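Local coordinates for lipase (Acinetobacter baumannii, PDB 4OPM), which probably hydrolyses ester bonds of lipids as a lipase of the alpha/beta-hydrolase fold, with a likely serine nucleophile, at residues A20-K25 / V73-L78; P45-I50 / H65-N70. All coordinates share one frame; numbering follows the deposited sequence.

Contact 1 of 2, residues A20-K25 / V73-L78; sequences AGLQSK and VIIPDL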
ATOM      1  N   ALA A  20      -1.609 -15.108  -9.054  1.00 15.81           N
ATOM      2  CA  ALA A  20      -1.757 -14.739  -7.651  1.00 15.30           C
ATOM      3  C   ALA A  20      -3.075 -15.280  -7.039  1.00 18.58           C
ATOM      4  O   ALA A  20      -3.292 -15.121  -5.831  1.00 17.94           O
ATOM      5  CB  ALA A  20      -1.695 -13.232  -7.510  1.00 15.87           C
ATOM      6  N   GLY A  21      -3.924 -15.903  -7.871  1.00 15.23           N
ATOM      7  CA  GLY A  21      -5.226 -16.425  -7.465  1.00 15.80           C
ATOM      8  C   GLY A  21      -6.252 -15.313  -7.291  1.00 20.08           C
ATOM      9  O   GLY A  21      -7.158 -15.418  -6.460  1.00 19.83           O
ATOM     10  N   LEU A  22      -6.104 -14.231  -8.085  1.00 16.27           N
ATOM     11  CA  LEU A  22      -6.975 -13.067  -8.038  1.00 15.68           C
ATOM     12  C   LEU A  22      -7.777 -12.893  -9.305  1.00 19.88           C
ATOM     13  O   LEU A  22      -7.311 -13.241 -10.399  1.00 19.50           O
ATOM     14  CB  LEU A  22      -6.131 -11.793  -7.838  1.00 14.30           C
ATOM     15  CG  LEU A  22      -5.240 -11.715  -6.580  1.00 16.89           C
ATOM     16  CD1 LEU A  22      -4.203 -10.598  -6.723  1.00 16.27           C
ATOM     17  CD2 LEU A  22      -6.082 -11.497  -5.301  1.00 17.93           C
ATOM     18  N   GLN A  23      -8.957 -12.286  -9.161  1.00 17.78           N
ATOM     19  CA  GLN A  23      -9.784 -11.874 -10.287  1.00 18.76           C
ATOM     20  C   GLN A  23     -10.101 -10.383 -10.127  1.00 20.66           C
ATOM     21  O   GLN A  23     -10.096  -9.871  -9.004  1.00 20.17           O
ATOM     22  CB  GLN A  23     -11.039 -12.740 -10.456  1.00 22.11           C
ATOM     23  CG  GLN A  23     -12.113 -12.578  -9.397  1.00 31.34           C
ATOM     24  CD  GLN A  23     -13.285 -13.479  -9.728  1.00 46.98           C
ATOM     25  OE1 GLN A  23     -13.967 -13.311 -10.739  1.00 42.95           O
ATOM     26  NE2 GLN A  23     -13.520 -14.484  -8.909  1.00 36.11           N
ATOM     27  N   SER A  24     -10.315  -9.688 -11.250  1.00 16.49           N
ATOM     28  CA  SER A  24     -10.607  -8.258 -11.257  1.00 16.20           C
ATOM     29  C   SER A  24     -12.094  -8.046 -11.155  1.00 20.77           C
ATOM     30  O   SER A  24     -12.877  -8.718 -11.836  1.00 20.89           O
ATOM     31  CB  SER A  24     -10.041  -7.580 -12.500  1.00 18.27           C
ATOM     32  OG  SER A  24      -8.623  -7.659 -12.496  1.00 19.35           O
ATOM     33  N   LYS A  25     -12.486  -7.148 -10.246  1.00 17.67           N
ATOM     34  CA  LYS A  25     -13.879  -6.822  -9.985  1.00 18.59           C
ATOM     35  C   LYS A  25     -14.052  -5.311  -9.964  1.00 21.40           C
ATOM     36  O   LYS A  25     -13.066  -4.562  -9.894  1.00 20.58           O
ATOM     37  CB  LYS A  25     -14.348  -7.469  -8.666  1.00 21.85           C
ATOM     38  CG  LYS A  25     -14.484  -8.998  -8.790  1.00 26.69           C
ATOM     39  CD  LYS A  25     -15.402  -9.611  -7.786  1.00 33.85           C
ATOM     40  CE  LYS A  25     -15.415 -11.115  -7.933  1.00 40.57           C
ATOM     41  NZ  LYS A  25     -16.162 -11.768  -6.826  1.00 42.57           N
ATOM     42  N   VAL A  73      -8.802 -12.378   0.173  1.00 17.91           N
ATOM     43  CA  VAL A  73      -7.979 -11.202  -0.101  1.00 17.06           C
ATOM     44  C   VAL A  73      -8.733 -10.174  -0.948  1.00 19.63           C
ATOM     45  O   VAL A  73      -9.297 -10.518  -1.984  1.00 19.62           O
ATOM     46  CB  VAL A  73      -6.638 -11.654  -0.759  1.00 19.73           C
ATOM     47  CG1 VAL A  73      -5.729 -10.467  -1.054  1.00 19.74           C
ATOM     48  CG2 VAL A  73      -5.910 -12.682   0.113  1.00 19.45           C
ATOM     49  N   ILE A  74      -8.706  -8.902  -0.501  1.00 16.31           N
ATOM     50  CA  ILE A  74      -9.338  -7.767  -1.201  1.00 15.92           C
ATOM     51  C   ILE A  74      -8.271  -6.699  -1.424  1.00 18.56           C
ATOM     52  O   ILE A  74      -7.618  -6.274  -0.468  1.00 18.19           O
ATOM     53  CB  ILE A  74     -10.558  -7.220  -0.415  1.00 19.14           C
ATOM     54  CG1 ILE A  74     -11.651  -8.308  -0.229  1.00 19.74           C
ATOM     55  CG2 ILE A  74     -11.129  -5.924  -1.064  1.00 19.34           C
ATOM     56  CD1 ILE A  74     -12.448  -8.675  -1.527  1.00 25.57           C
ATOM     57  N   ILE A  75      -8.070  -6.288  -2.686  1.00 14.89           N
ATOM     58  CA  ILE A  75      -7.000  -5.333  -3.010  1.00 13.32           C
ATOM     59  C   ILE A  75      -7.543  -4.227  -3.915  1.00 17.92           C
ATOM     60  O   ILE A  75      -7.567  -4.378  -5.134  1.00 16.22           O
ATOM     61  CB  ILE A  75      -5.757  -6.010  -3.671  1.00 15.10           C
ATOM     62  CG1 ILE A  75      -5.479  -7.430  -3.146  1.00 15.62           C
ATOM     63  CG2 ILE A  75      -4.515  -5.083  -3.580  1.00 16.38           C
ATOM     64  CD1 ILE A  75      -4.325  -8.164  -3.898  1.00 16.44           C
ATOM     65  N   PRO A  76      -7.916  -3.085  -3.348  1.00 17.53           N
ATOM     66  CA  PRO A  76      -8.465  -2.021  -4.193  1.00 17.22           C
ATOM     67  C   PRO A  76      -7.420  -1.151  -4.856  1.00 20.27           C
ATOM     68  O   PRO A  76      -6.327  -0.932  -4.321  1.00 20.27           O
ATOM     69  CB  PRO A  76      -9.284  -1.176  -3.199  1.00 19.87           C
ATOM     70  CG  PRO A  76      -8.584  -1.363  -1.876  1.00 23.35           C
ATOM     71  CD  PRO A  76      -7.973  -2.745  -1.908  1.00 19.43           C
ATOM     72  N   ASP A  77      -7.792  -0.611  -6.014  1.00 17.63           N
ATOM     73  CA  ASP A  77      -7.090   0.484  -6.651  1.00 16.92           C
ATOM     74  C   ASP A  77      -7.616   1.739  -5.970  1.00 19.75           C
ATOM     75  O   ASP A  77      -8.822   2.020  -6.042  1.00 19.17           O
ATOM     76  CB  ASP A  77      -7.361   0.552  -8.163  1.00 18.37           C
ATOM     77  CG  ASP A  77      -6.530  -0.366  -9.026  1.00 21.58           C
ATOM     78  OD1 ASP A  77      -5.338  -0.596  -8.681  1.00 20.87           O
ATOM     79  OD2 ASP A  77      -7.018  -0.753 -10.098  1.00 23.92           O
ATOM     80  N   LEU A  78      -6.766   2.472  -5.275  1.00 17.20           N
ATOM     81  CA  LEU A  78      -7.248   3.694  -4.636  1.00 18.16           C
ATOM     82  C   LEU A  78      -7.538   4.763  -5.677  1.00 20.26           C
ATOM     83  O   LEU A  78      -6.922   4.741  -6.749  1.00 19.35           O
ATOM     84  CB  LEU A  78      -6.180   4.235  -3.642  1.00 18.49           C
ATOM     85  CG  LEU A  78      -5.825   3.355  -2.434  1.00 22.64           C
ATOM     86  CD1 LEU A  78      -4.566   3.871  -1.741  1.00 22.49           C
ATOM     87  CD2 LEU A  78      -6.974   3.303  -1.422  1.00 23.61           C
TER
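Within the mixed central sheet of the alpha/beta-hydrolase fold, L22 of the edge strand 22-29 packs against I75 and V73 of strand 72-76. Strand 32-39 runs between these two strands, so the contact passes over one intervening strand: the CA atoms of L22 and V73 are 8.2 Å apart, and no hydrogen bond joins the two segments. Q23 and K25 make their backbone bonds to E38 and Y36, while V73 pairs with G39, which places strand 32-39 between them. What remains for direct contact is apolar, burying 103 Å² over both sides, and all three touching residues are buried. L22 also touches S37 of the middle strand, and A64 of helix 61-64 meets both L22 and I75, so this helix covers the same face of the sheet.

G21 follows the preceding helix 9-19 in a Schellman motif; its phi of 76° suits a residue without a side chain and is followed at once by the extended backbone of L22. R57 reaches both segments: its NH1 hydrogen-bonds S24 OG, and its NE forms a salt bridge with D77 OD2.

The long arm of I75 crosses the L22 side chain at about a right angle. Its chi1 of -34° is displaced from a staggered position, with CG1 anti to the carbonyl carbon, and it carries CD1 toward the leucine fork. There I75 CD1 lies 3.7 Å from L22 CD1 and 4.0 Å from L22 CD2, while V73 CG1 stands farther off, 4.4 Å from L22 CD2.

Contact 2 of 2, residues P45-I50 / H65-N70; sequences PTLLLI and HYLTTN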
ATOM      1  N   PRO A  45     -10.695 -15.873   6.660  1.00 22.06           N
ATOM      2  CA  PRO A  45     -10.611 -14.504   7.217  1.00 21.56           C
ATOM      3  C   PRO A  45     -10.253 -13.470   6.144  1.00 24.82           C
ATOM      4  O   PRO A  45      -9.433 -13.743   5.256  1.00 24.01           O
ATOM      5  CB  PRO A  45      -9.508 -14.618   8.281  1.00 23.09           C
ATOM      6  CG  PRO A  45      -9.396 -16.083   8.573  1.00 27.08           C
ATOM      7  CD  PRO A  45      -9.679 -16.757   7.265  1.00 22.46           C
ATOM      8  N   THR A  46     -10.911 -12.304   6.206  1.00 21.93           N
ATOM      9  CA  THR A  46     -10.719 -11.239   5.229  1.00 21.52           C
ATOM     10  C   THR A  46      -9.428 -10.466   5.475  1.00 22.46           C
ATOM     11  O   THR A  46      -9.119 -10.104   6.616  1.00 20.53           O
ATOM     12  CB  THR A  46     -11.924 -10.288   5.219  1.00 29.45           C
ATOM     13  OG1 THR A  46     -13.092 -11.051   4.937  1.00 36.34           O
ATOM     14  CG2 THR A  46     -11.793  -9.170   4.183  1.00 26.54           C
ATOM     15  N   LEU A  47      -8.704 -10.208   4.365  1.00 18.09           N
ATOM     16  CA  LEU A  47      -7.462  -9.405   4.341  0.60 16.57           C
ATOM     17  C   LEU A  47      -7.619  -8.275   3.351  1.00 20.89           C
ATOM     18  O   LEU A  47      -7.874  -8.514   2.165  1.00 20.50           O
ATOM     19  CB  LEU A  47      -6.145 -10.165   3.993  0.60 15.80           C
ATOM     20  CG  LEU A  47      -5.803 -11.542   4.532  0.60 19.00           C
ATOM     21  CD1 LEU A  47      -4.461 -11.996   3.980  0.60 18.04           C
ATOM     22  CD2 LEU A  47      -5.734 -11.564   6.024  0.60 20.03           C
ATOM     23  N   LEU A  48      -7.453  -7.036   3.828  1.00 16.42           N
ATOM     24  CA  LEU A  48      -7.524  -5.850   2.978  1.00 16.63           C
ATOM     25  C   LEU A  48      -6.105  -5.328   2.775  1.00 19.41           C
ATOM     26  O   LEU A  48      -5.439  -4.994   3.760  1.00 18.56           O
ATOM     27  CB  LEU A  48      -8.447  -4.775   3.593  1.00 17.52           C
ATOM     28  CG  LEU A  48      -8.568  -3.438   2.835  1.00 21.94           C
ATOM     29  CD1 LEU A  48      -9.269  -3.618   1.491  1.00 21.07           C
ATOM     30  CD2 LEU A  48      -9.296  -2.388   3.691  1.00 22.07           C
ATOM     31  N   LEU A  49      -5.639  -5.283   1.507  1.00 16.25           N
ATOM     32  CA  LEU A  49      -4.277  -4.846   1.173  1.00 14.90           C
ATOM     33  C   LEU A  49      -4.327  -3.512   0.489  1.00 16.96           C
ATOM     34  O   LEU A  49      -5.013  -3.376  -0.530  1.00 16.79           O
ATOM     35  CB  LEU A  49      -3.534  -5.885   0.299  1.00 13.99           C
ATOM     36  CG  LEU A  49      -3.562  -7.333   0.772  1.00 17.53           C
ATOM     37  CD1 LEU A  49      -2.816  -8.235  -0.198  1.00 17.27           C
ATOM     38  CD2 LEU A  49      -2.970  -7.461   2.155  1.00 15.66           C
ATOM     39  N   ILE A  50      -3.632  -2.506   1.076  1.00 14.55           N
ATOM     40  CA  ILE A  50      -3.676  -1.113   0.595  1.00 14.49           C
ATOM     41  C   ILE A  50      -2.327  -0.669   0.031  1.00 16.98           C
ATOM     42  O   ILE A  50      -1.351  -0.589   0.773  1.00 15.51           O
ATOM     43  CB  ILE A  50      -4.133  -0.147   1.733  1.00 17.38           C
ATOM     44  CG1 ILE A  50      -5.340  -0.701   2.523  1.00 17.64           C
ATOM     45  CG2 ILE A  50      -4.414   1.268   1.179  1.00 16.89           C
ATOM     46  CD1 ILE A  50      -5.637   0.056   3.820  1.00 20.24           C
ATOM     47  N   HIS A  65      -0.247 -13.769  -3.830  1.00 14.69           N
ATOM     48  CA  HIS A  65      -0.092 -15.142  -4.342  1.00 13.92           C
ATOM     49  C   HIS A  65      -0.030 -16.179  -3.188  1.00 17.09           C
ATOM     50  O   HIS A  65      -0.540 -17.284  -3.337  1.00 17.41           O
ATOM     51  CB  HIS A  65       1.187 -15.223  -5.189  1.00 14.05           C
ATOM     52  CG  HIS A  65       1.581 -16.612  -5.589  1.00 16.94           C
ATOM     53  ND1 HIS A  65       0.961 -17.261  -6.634  1.00 18.20           N
ATOM     54  CD2 HIS A  65       2.555 -17.411  -5.086  1.00 18.09           C
ATOM     55  CE1 HIS A  65       1.565 -18.435  -6.739  1.00 17.99           C
ATOM     56  NE2 HIS A  65       2.520 -18.577  -5.816  1.00 17.69           N
ATOM     57  N   TYR A  66       0.596 -15.813  -2.044  1.00 14.95           N
ATOM     58  CA  TYR A  66       0.763 -16.725  -0.910  1.00 15.11           C
ATOM     59  C   TYR A  66      -0.383 -16.666   0.100  1.00 20.15           C
ATOM     60  O   TYR A  66      -0.373 -17.434   1.068  1.00 19.73           O
ATOM     61  CB  TYR A  66       2.085 -16.404  -0.180  1.00 15.51           C
ATOM     62  CG  TYR A  66       3.293 -16.656  -1.052  1.00 16.07           C
ATOM     63  CD1 TYR A  66       3.832 -17.935  -1.173  1.00 18.00           C
ATOM     64  CD2 TYR A  66       3.865 -15.630  -1.797  1.00 15.83           C
ATOM     65  CE1 TYR A  66       4.904 -18.189  -2.024  1.00 17.92           C
ATOM     66  CE2 TYR A  66       4.936 -15.870  -2.657  1.00 16.09           C
ATOM     67  CZ  TYR A  66       5.455 -17.154  -2.762  1.00 21.25           C
ATOM     68  OH  TYR A  66       6.507 -17.428  -3.595  1.00 18.15           O
ATOM     69  N   LEU A  67      -1.345 -15.763  -0.111  1.00 16.99           N
ATOM     70  CA  LEU A  67      -2.419 -15.536   0.861  1.00 16.99           C
ATOM     71  C   LEU A  67      -3.794 -15.974   0.370  1.00 20.35           C
ATOM     72  O   LEU A  67      -4.683 -16.201   1.192  1.00 20.21           O
ATOM     73  CB  LEU A  67      -2.465 -14.033   1.215  1.00 16.86           C
ATOM     74  CG  LEU A  67      -1.201 -13.456   1.889  1.00 20.17           C
ATOM     75  CD1 LEU A  67      -1.246 -11.959   1.920  1.00 19.85           C
ATOM     76  CD2 LEU A  67      -0.980 -14.048   3.287  1.00 21.10           C
ATOM     77  N   THR A  68      -3.983 -16.088  -0.949  1.00 18.95           N
ATOM     78  CA  THR A  68      -5.284 -16.419  -1.532  1.00 19.12           C
ATOM     79  C   THR A  68      -5.693 -17.898  -1.296  1.00 24.78           C
ATOM     80  O   THR A  68      -6.843 -18.229  -1.549  1.00 25.68           O
ATOM     81  CB  THR A  68      -5.323 -16.051  -3.008  1.00 21.17           C
ATOM     82  OG1 THR A  68      -4.213 -16.651  -3.673  1.00 20.17           O
ATOM     83  CG2 THR A  68      -5.333 -14.552  -3.240  1.00 16.14           C
ATOM     84  N   THR A  69      -4.801 -18.766  -0.795  1.00 22.30           N
ATOM     85  CA  THR A  69      -5.207 -20.150  -0.518  1.00 23.66           C
ATOM     86  C   THR A  69      -5.966 -20.189   0.817  1.00 29.11           C
ATOM     87  O   THR A  69      -7.069 -20.738   0.869  1.00 31.02           O
ATOM     88  CB  THR A  69      -4.014 -21.122  -0.538  1.00 35.66           C
ATOM     89  OG1 THR A  69      -3.424 -21.118  -1.839  1.00 37.80           O
ATOM     90  CG2 THR A  69      -4.413 -22.558  -0.181  1.00 35.48           C
ATOM     91  N   ASN A  70      -5.408 -19.561   1.868  1.00 23.56           N
ATOM     92  CA  ASN A  70      -5.990 -19.623   3.202  1.00 23.45           C
ATOM     93  C   ASN A  70      -6.699 -18.345   3.669  1.00 25.43           C
ATOM     94  O   ASN A  70      -7.240 -18.330   4.780  1.00 25.27           O
ATOM     95  CB  ASN A  70      -4.915 -20.031   4.205  1.00 24.01           C
ATOM     96  CG  ASN A  70      -4.453 -21.435   3.957  1.00 39.89           C
ATOM     97  OD1 ASN A  70      -5.253 -22.345   3.739  1.00 33.14           O
ATOM     98  ND2 ASN A  70      -3.157 -21.629   3.873  1.00 32.77           N
TER
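L47 and L67 meet through the end of one leucine and the flank of the other. In the L47 conformer described here, one of two deposited, the single methyl CD1 does all the close touching: it lies 3.8 Å from L67 CD1 and 4.0 Å from L67 CB, with L67 CG and CD2 only slightly farther, which sets the methyl against a branched surface. The two side chains cross at about a right angle. L67 has its CG anti to the carbonyl carbon (chi1 -62°), which turns that branched surface to the strand. Nearer the beginning of strand 46-50, P45 CD approaches the backbone oxygen N70 O at 3.8 Å, a van der Waals contact. Both sides together bury 155 Å², and no hydrogen bond crosses.

Around this first shell, L47 is fixed by backbone bonds to H72 and I74, and its side chain also touches H115 and Y71. I285 of helix 281-298 packs on L67 and on Y66, and the same helix brings E296 to P45. H65 stacks on the W19 ring; its CD2 also sits 3.6 Å above the centre of the Y66 ring.

The segment 65-70 lies in the loop that brings the chain from helix 61-64 back to strand 72-76, closing a beta-alpha-beta crossover from the parallel strand 46-50. H65 and T68 hold this loop by side-chain hydrogen bonds to the backbone oxygens of W19 and A20. Between the two leucines, by contrast, the attraction is dispersive and no hydrogen bond directs it.

Overall arrangement
Contact 2 is nested inside the chain loop closed by contact 1, and their centres lie 9 Å apart on the same side of the chain's centre. Two probable hydrogen bonds join them: A20 O to T68 OG1 at 2.8 Å, linking segment 20-25 to the loop 65-70, and I74 N to L47 O at 2.8 Å, pairing strands 72-76 and 46-50. I75 CG2 also packs 3.5 Å from L49 O. On its other side strand 46-50 adjoins strand 114-119, which leads into the presumed nucleophile elbow at S120, a residue that with H274 and D245 probably forms the catalytic triad. Contact 1 thus joins two strands across the one between them, and contact 2 packs a loop on the same sheet.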